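Local atomic coordinates of aldolase (Klebsiella pneumoniae, PDB entry 6VOQ), a protein that belongs to the class II aldolase and adducin family and binds a zinc ion. Residues A[73-78]-A[92-97]; A[81-84]-A[88-91]; A[144-149]-A[154-159]. All blocks are in the same frame, centred on the assembly; numbering follows the deposited sequence.

Interaction 1 (A[73-78]-A[92-97]). With ZN (zinc ion), chain B.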
loop_
_atom_site.group_PDB
_atom_site.type_symbol
_atom_site.label_atom_id
_atom_site.label_comp_id
_atom_site.label_asym_id
_atom_site.label_seq_id
_atom_site.Cartn_x
_atom_site.Cartn_y
_atom_site.Cartn_z
ATOM N N SER A 73 -16.390 17.642 14.471
ATOM C CA SER A 73 -16.315 16.232 14.814
ATOM C C SER A 73 -16.613 16.043 16.293
ATOM O O SER A 73 -16.202 16.850 17.131
ATOM C CB SER A 73 -14.922 15.695 14.484
ATOM O OG SER A 73 -14.819 14.323 14.824
ATOM N N LYS A 74 -17.348 14.977 16.615
ATOM C CA LYS A 74 -17.612 14.679 18.019
ATOM C C LYS A 74 -16.334 14.374 18.803
ATOM O O LYS A 74 -16.301 14.585 20.020
ATOM C CB LYS A 74 -18.600 13.516 18.120
ATOM C CG LYS A 74 -19.835 13.735 17.269
ATOM C CD LYS A 74 -20.746 12.537 17.258
ATOM C CE LYS A 74 -21.889 12.726 18.238
ATOM N NZ LYS A 74 -22.680 11.473 18.411
ATOM N N GLU A 75 -15.276 13.914 18.137
ATOM C CA GLU A 75 -14.034 13.617 18.837
ATOM C C GLU A 75 -13.215 14.860 19.149
ATOM O O GLU A 75 -12.206 14.756 19.863
ATOM C CB GLU A 75 -13.207 12.626 18.020
ATOM C CG GLU A 75 -13.972 11.354 17.727
ATOM C CD GLU A 75 -13.122 10.281 17.107
ATOM O OE1 GLU A 75 -12.699 9.366 17.848
ATOM O OE2 GLU A 75 -12.879 10.350 15.882
ATOM N N VAL A 76 -13.632 16.029 18.652
ATOM C CA VAL A 76 -12.963 17.276 19.004
ATOM C C VAL A 76 -13.079 17.543 20.498
ATOM O O VAL A 76 -12.255 18.269 21.065
ATOM C CB VAL A 76 -13.534 18.435 18.154
ATOM C CG1 VAL A 76 -12.954 19.782 18.576
ATOM C CG2 VAL A 76 -13.253 18.176 16.676
ATOM N N THR A 77 -14.074 16.936 21.153
ATOM C CA THR A 77 -14.184 17.007 22.606
ATOM C C THR A 77 -12.871 16.635 23.289
ATOM O O THR A 77 -12.408 17.348 24.189
ATOM C CB THR A 77 -15.313 16.097 23.092
ATOM O OG1 THR A 77 -16.556 16.546 22.543
ATOM C CG2 THR A 77 -15.411 16.154 24.607
ATOM N N PHE A 78 -12.248 15.523 22.888
ATOM C CA PHE A 78 -11.007 15.168 23.567
ATOM C C PHE A 78 -9.780 15.798 22.921
ATOM O O PHE A 78 -8.709 15.784 23.528
ATOM C CB PHE A 78 -10.843 13.634 23.699
ATOM C CG PHE A 78 -10.718 12.867 22.396
ATOM C CD1 PHE A 78 -9.597 12.982 21.590
ATOM C CD2 PHE A 78 -11.686 11.952 22.037
ATOM C CE1 PHE A 78 -9.490 12.255 20.420
ATOM C CE2 PHE A 78 -11.580 11.209 20.870
ATOM C CZ PHE A 78 -10.487 11.359 20.063
ATOM N N ILE A 92 -3.428 18.824 16.597
ATOM C CA ILE A 92 -3.669 17.448 16.993
ATOM C C ILE A 92 -4.110 16.673 15.767
ATOM O O ILE A 92 -4.984 17.126 15.019
ATOM C CB ILE A 92 -4.731 17.334 18.101
ATOM C CG1 ILE A 92 -4.214 17.898 19.414
ATOM C CG2 ILE A 92 -5.137 15.883 18.301
ATOM C CD1 ILE A 92 -5.214 17.710 20.544
ATOM N N VAL A 93 -3.501 15.511 15.564
ATOM C CA VAL A 93 -3.883 14.579 14.517
ATOM C C VAL A 93 -4.428 13.343 15.211
ATOM O O VAL A 93 -3.742 12.732 16.037
ATOM C CB VAL A 93 -2.694 14.237 13.606
ATOM C CG1 VAL A 93 -2.967 12.972 12.778
ATOM C CG2 VAL A 93 -2.389 15.412 12.706
ATOM N N HIS A 94 -5.674 13.007 14.924
ATOM C CA HIS A 94 -6.261 11.771 15.409
ATOM C C HIS A 94 -6.611 10.900 14.215
ATOM O O HIS A 94 -7.345 11.331 13.321
ATOM C CB HIS A 94 -7.500 12.020 16.253
ATOM C CG HIS A 94 -8.247 10.764 16.568
ATOM N ND1 HIS A 94 -7.661 9.699 17.221
ATOM C CD2 HIS A 94 -9.515 10.386 16.291
ATOM C CE1 HIS A 94 -8.547 8.728 17.352
ATOM N NE2 HIS A 94 -9.679 9.119 16.795
ATOM N N LEU A 95 -6.080 9.688 14.198
ATOM C CA LEU A 95 -6.331 8.744 13.124
ATOM C C LEU A 95 -6.607 7.376 13.719
ATOM O O LEU A 95 -6.268 7.099 14.869
ATOM C CB LEU A 95 -5.136 8.634 12.174
ATOM C CG LEU A 95 -4.720 9.868 11.407
ATOM C CD1 LEU A 95 -3.379 9.570 10.799
ATOM C CD2 LEU A 95 -5.751 10.186 10.342
ATOM N N HIS A 96 -7.238 6.522 12.923
ATOM C CA HIS A 96 -7.258 5.094 13.209
ATOM C C HIS A 96 -6.235 4.376 12.351
ATOM O O HIS A 96 -6.552 3.364 11.714
ATOM C CB HIS A 96 -8.654 4.514 12.999
ATOM C CG HIS A 96 -9.720 5.205 13.789
ATOM N ND1 HIS A 96 -11.051 4.857 13.704
ATOM C CD2 HIS A 96 -9.654 6.223 14.676
ATOM C CE1 HIS A 96 -11.760 5.637 14.499
ATOM N NE2 HIS A 96 -10.937 6.476 15.099
ATOM N N SER A 97 -5.011 4.908 12.288
ATOM C CA SER A 97 -4.004 4.331 11.407
ATOM C C SER A 97 -3.722 2.897 11.840
ATOM O O SER A 97 -3.778 2.564 13.029
ATOM C CB SER A 97 -2.729 5.189 11.393
ATOM O OG SER A 97 -2.159 5.362 12.687
HETATM ZN ZN ZN B . -11.480 7.913 16.627
#

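Interaction 2 (A[81-84]-A[88-91])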
loop_
_atom_site.group_PDB
_atom_site.type_symbol
_atom_site.label_atom_id
_atom_site.label_comp_id
_atom_site.label_asym_id
_atom_site.label_seq_id
_atom_site.Cartn_x
_atom_site.Cartn_y
_atom_site.Cartn_z
ATOM N N ALA A 81 -9.483 18.769 25.351
ATOM C CA ALA A 81 -8.880 18.378 26.620
ATOM C C ALA A 81 -7.361 18.468 26.569
ATOM O O ALA A 81 -6.737 18.930 27.530
ATOM C CB ALA A 81 -9.320 16.964 27.002
ATOM N N VAL A 82 -6.755 18.077 25.447
ATOM C CA VAL A 82 -5.303 18.172 25.313
ATOM C C VAL A 82 -4.856 19.631 25.298
ATOM O O VAL A 82 -3.944 20.023 26.033
ATOM C CB VAL A 82 -4.830 17.430 24.053
ATOM C CG1 VAL A 82 -3.316 17.589 23.887
ATOM C CG2 VAL A 82 -5.234 15.973 24.119
ATOM N N TYR A 83 -5.474 20.448 24.440
ATOM C CA TYR A 83 -5.102 21.857 24.354
ATOM C C TYR A 83 -5.194 22.540 25.709
ATOM O O TYR A 83 -4.336 23.354 26.053
ATOM C CB TYR A 83 -5.996 22.593 23.358
ATOM C CG TYR A 83 -5.766 22.228 21.915
ATOM C CD1 TYR A 83 -4.643 22.678 21.241
ATOM C CD2 TYR A 83 -6.686 21.445 21.218
ATOM C CE1 TYR A 83 -4.438 22.352 19.913
ATOM C CE2 TYR A 83 -6.480 21.101 19.900
ATOM C CZ TYR A 83 -5.360 21.563 19.250
ATOM O OH TYR A 83 -5.147 21.243 17.930
ATOM N N LEU A 84 -6.237 22.230 26.486
ATOM C CA LEU A 84 -6.482 22.897 27.756
ATOM C C LEU A 84 -5.472 22.527 28.833
ATOM O O LEU A 84 -5.491 23.144 29.904
ATOM C CB LEU A 84 -7.896 22.583 28.245
ATOM C CG LEU A 84 -9.041 23.253 27.496
ATOM C CD1 LEU A 84 -10.334 22.528 27.806
ATOM C CD2 LEU A 84 -9.146 24.728 27.885
ATOM N N ALA A 88 1.953 23.953 24.788
ATOM C CA ALA A 88 2.832 23.701 23.653
ATOM C C ALA A 88 2.105 23.047 22.486
ATOM O O ALA A 88 2.645 23.006 21.377
ATOM C CB ALA A 88 4.015 22.836 24.086
ATOM N N CYS A 89 0.891 22.558 22.701
ATOM C CA CYS A 89 0.159 21.820 21.682
ATOM C C CYS A 89 -0.594 22.807 20.800
ATOM O O CYS A 89 -1.495 23.500 21.271
ATOM C CB CYS A 89 -0.790 20.827 22.344
ATOM S SG CYS A 89 -1.866 19.990 21.187
ATOM N N LYS A 90 -0.220 22.878 19.522
ATOM C CA LYS A 90 -0.853 23.780 18.576
ATOM C C LYS A 90 -1.680 23.062 17.523
ATOM O O LYS A 90 -2.367 23.728 16.738
ATOM C CB LYS A 90 0.207 24.646 17.876
ATOM C CG LYS A 90 1.159 25.363 18.818
ATOM C CD LYS A 90 0.421 26.346 19.713
ATOM C CE LYS A 90 1.390 27.116 20.604
ATOM N NZ LYS A 90 0.716 28.149 21.452
ATOM N N ALA A 91 -1.630 21.734 17.485
ATOM C CA ALA A 91 -2.311 20.946 16.475
ATOM C C ALA A 91 -2.337 19.505 16.940
ATOM O O ALA A 91 -1.400 19.028 17.589
ATOM C CB ALA A 91 -1.640 21.049 15.101
#

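Interaction 3 (A[144-149]-A[154-159])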
loop_
_atom_site.group_PDB
_atom_site.type_symbol
_atom_site.label_atom_id
_atom_site.label_comp_id
_atom_site.label_asym_id
_atom_site.label_seq_id
_atom_site.Cartn_x
_atom_site.Cartn_y
_atom_site.Cartn_z
ATOM N N GLN A 144 -11.174 13.027 29.949
ATOM C CA GLN A 144 -10.601 13.182 31.281
ATOM C C GLN A 144 -9.198 12.600 31.330
ATOM O O GLN A 144 -8.267 13.235 31.832
ATOM C CB GLN A 144 -11.500 12.522 32.330
ATOM C CG GLN A 144 -12.863 13.192 32.517
ATOM C CD GLN A 144 -13.863 12.299 33.261
ATOM O OE1 GLN A 144 -13.478 11.338 33.930
ATOM N NE2 GLN A 144 -15.148 12.612 33.134
ATOM N N ALA A 145 -9.029 11.394 30.790
ATOM C CA ALA A 145 -7.715 10.762 30.773
ATOM C C ALA A 145 -6.711 11.602 29.993
ATOM O O ALA A 145 -5.584 11.822 30.451
ATOM C CB ALA A 145 -7.830 9.355 30.186
ATOM N N LEU A 146 -7.120 12.109 28.825
ATOM C CA LEU A 146 -6.237 12.924 28.001
ATOM C C LEU A 146 -5.846 14.223 28.701
ATOM O O LEU A 146 -4.679 14.630 28.656
ATOM C CB LEU A 146 -6.903 13.206 26.661
ATOM C CG LEU A 146 -6.923 11.979 25.745
ATOM C CD1 LEU A 146 -7.444 12.347 24.358
ATOM C CD2 LEU A 146 -5.537 11.400 25.651
ATOM N N ALA A 147 -6.799 14.888 29.359
ATOM C CA ALA A 147 -6.451 16.108 30.080
ATOM C C ALA A 147 -5.382 15.844 31.136
ATOM O O ALA A 147 -4.475 16.661 31.326
ATOM C CB ALA A 147 -7.696 16.719 30.718
ATOM N N GLY A 148 -5.466 14.704 31.827
ATOM C CA GLY A 148 -4.481 14.399 32.849
ATOM C C GLY A 148 -3.128 14.008 32.294
ATOM O O GLY A 148 -2.103 14.236 32.944
ATOM N N LEU A 149 -3.099 13.418 31.099
ATOM C CA LEU A 149 -1.851 13.006 30.474
ATOM C C LEU A 149 -1.202 14.123 29.673
ATOM O O LEU A 149 0.026 14.154 29.548
ATOM C CB LEU A 149 -2.098 11.802 29.559
ATOM C CG LEU A 149 -2.530 10.509 30.254
ATOM C CD1 LEU A 149 -3.088 9.535 29.235
ATOM C CD2 LEU A 149 -1.389 9.870 31.053
ATOM N N ASN A 154 3.256 13.932 24.577
ATOM C CA ASN A 154 2.929 14.588 23.321
ATOM C C ASN A 154 2.074 13.735 22.397
ATOM O O ASN A 154 1.625 14.235 21.360
ATOM C CB ASN A 154 4.213 14.993 22.611
ATOM C CG ASN A 154 5.113 15.790 23.507
ATOM O OD1 ASN A 154 4.652 16.677 24.228
ATOM N ND2 ASN A 154 6.398 15.474 23.492
ATOM N N ALA A 155 1.838 12.475 22.746
ATOM C CA ALA A 155 0.969 11.604 21.977
ATOM C C ALA A 155 0.373 10.580 22.933
ATOM O O ALA A 155 0.877 10.368 24.036
ATOM C CB ALA A 155 1.723 10.927 20.829
ATOM N N PHE A 156 -0.729 9.966 22.510
ATOM C CA PHE A 156 -1.530 9.112 23.373
ATOM C C PHE A 156 -2.144 7.998 22.544
ATOM O O PHE A 156 -2.593 8.230 21.418
ATOM C CB PHE A 156 -2.665 9.887 24.071
ATOM C CG PHE A 156 -2.292 11.272 24.490
ATOM C CD1 PHE A 156 -1.681 11.493 25.710
ATOM C CD2 PHE A 156 -2.572 12.361 23.674
ATOM C CE1 PHE A 156 -1.338 12.770 26.108
ATOM C CE2 PHE A 156 -2.227 13.635 24.063
ATOM C CZ PHE A 156 -1.609 13.841 25.283
ATOM N N LEU A 157 -2.186 6.798 23.106
ATOM C CA LEU A 157 -2.815 5.672 22.430
ATOM C C LEU A 157 -4.104 5.352 23.172
ATOM O O LEU A 157 -4.067 4.927 24.334
ATOM C CB LEU A 157 -1.880 4.472 22.368
ATOM C CG LEU A 157 -2.289 3.295 21.480
ATOM C CD1 LEU A 157 -2.522 3.734 20.053
ATOM C CD2 LEU A 157 -1.227 2.217 21.516
ATOM N N LEU A 158 -5.236 5.588 22.506
ATOM C CA LEU A 158 -6.540 5.187 23.021
ATOM C C LEU A 158 -6.743 3.705 22.739
ATOM O O LEU A 158 -6.790 3.293 21.576
ATOM C CB LEU A 158 -7.655 6.002 22.372
ATOM C CG LEU A 158 -7.547 7.520 22.368
ATOM C CD1 LEU A 158 -8.819 8.084 21.767
ATOM C CD2 LEU A 158 -7.343 8.062 23.762
ATOM N N ALA A 159 -6.828 2.906 23.796
ATOM C CA ALA A 159 -6.953 1.465 23.635
ATOM C C ALA A 159 -8.180 1.132 22.793
ATOM O O ALA A 159 -9.205 1.809 22.878
ATOM C CB ALA A 159 -7.040 0.795 25.003
#

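Interaction 1 (A[73-78]-A[92-97])
The zinc ion is gripped from both segments at once: His-94 NE2 and His-96 NE2 each lie 2.2 Å from it, and Glu-75 OE1 lies 2.3 Å away. His-161 of the same chain supplies the fourth protein ligand. The second carboxylate oxygen stands back, with Glu-75 OE2 2.9 Å from the zinc and engaged in a weak hydrogen bond with Asn-30 ND2, so the glutamate binds mainly through one oxygen. An extended chain beyond CG (chi2 -171°) lets Glu-75 reach across from the turn that leads into helix 76-83. Its carboxylate plane is turned 82° from the His-94 ring, and the close approach of Glu-75 OE1 to His-94 NE2 arises because both bind the metal.

His-94 is fixed at its far side as well: ND1 donates to Pro-163 O, a bond that, with the metal, fixes the rotation of the ring and leaves NE2 directed at the zinc. Phe-78 covers one of its faces in a T-shaped (edge-to-face) pair, CZ standing over the centre of the imidazole, with the centroids 5.3 Å apart. A flat hydrocarbon suits this buried place, since it packs on the ligand ring without competing for the metal. His-96 stacks on Tyr-121 of the second subunit, placing the metal beside a subunit interface. Three histidines and one glutamate around zinc form the characteristic metal site of class II aldolases of this family.

Interaction 2 (A[81-84]-A[88-91])
With CG anti to its carbonyl carbon (chi1 -70°), Tyr-83 extends its ring from the last part of helix 76-83 towards the returning chain, where Cys-89 meets it with SG anti to the backbone N (chi1 174°). The sulfur approaches the ring obliquely: Cys-89 SG is 4.2 Å from the Tyr-83 ring centroid and 32° off its normal, nearest to the CE1 side at 3.7 Å. This is a sulfur-aromatic contact in which a large, polarisable atom fills the angle between ring and helix. It also touches the residue before the tyrosine, Val-82 CG1 lying 3.9 Å from Cys-89 SG, so valine and tyrosine hold the sulfur between them.

The rim of the tyrosine faces backbone. Cys-89 O lies at the ring edge, 3.3 Å from Tyr-83 CD1, and Lys-90 C lies in the ring plane beside CE1. Farther out, Tyr-83 OH passes 3.2 Å from Ala-91 CA, a close packing contact with the backbone, the methyl of Ala-91 being directed away from the helix. The hydroxyl is satisfied by a hydrogen bond with Ser-32 OG on the adjoining strand 30-34. Lys-90 starts away from the helix and is exposed, while its backbone is hydrogen-bonded to Leu-34 and Gly-167, where the chain enters the sheet.

No hydrogen bond joins the two segments, so their hold on each other rests on shape and polarisability: sulfur against the ring, the carbonyl oxygen probably favoured by the slightly positive ring edge, and a phenol long enough to spend its one polar group on the sheet beyond.

Interaction 3 (A[144-149]-A[154-159])
Helix 144-149 and strand 155-158 run roughly antiparallel, at 153°, their axes approaching to 9.9 Å and Leu-146 brought closest to Phe-156. Leu-146 has CG anti to its carbonyl carbon (chi1 -73°), which carries CD2 toward the strand and lays that methyl over one face of the Phe-156 ring in a CH-pi contact, 3.8 Å from the centroid. The methyl is shifted toward the rim, over the root of the ring, Leu-146 CD2 being 3.4 Å from Phe-156 CG. It also reaches Leu-158 CD2 at 4.2 Å, so a single branch of Leu-146 touches two strand residues.

One turn later Leu-149 contributes its CB, oblique to the ring and 3.7 Å from Phe-156 CE1. Phe-156 thus projects from its strand onto the helix, and Val-82 of helix 76-83 and Val-164 of the neighbouring strand also pack on it. A leucine suits position 146 because one methyl can lie on the flat ring while still touching Leu-158, and the phenylalanine is long enough to reach the helix. The contact joins the helix and second strand of a beta-alpha-beta unit, in which helix 140-149 connects the parallel neighbours 131-132 and 155-158.

How the interactions relate
Helix 76-83 ties the three contacts together. Its start carries interaction 1 and its end interaction 2, while Val-82 packs against Leu-146 and Phe-156, and Phe-78 against Leu-146 and Leu-158, of interaction 3, so both helices share one hydrophobic layer on the same sheet. None of the three has a hydrogen bond across its segments; interactions 2 and 3 are buried and rest on packing, interaction 1, partly buried, on the metal. In the two buried contacts sulfur and backbone meet the tyrosine, whereas aliphatic carbons meet the phenylalanine. Phe-78 links the two chemistries, with its ring edge on a zinc ligand and its CD1 3.6 Å from Leu-146 CD1.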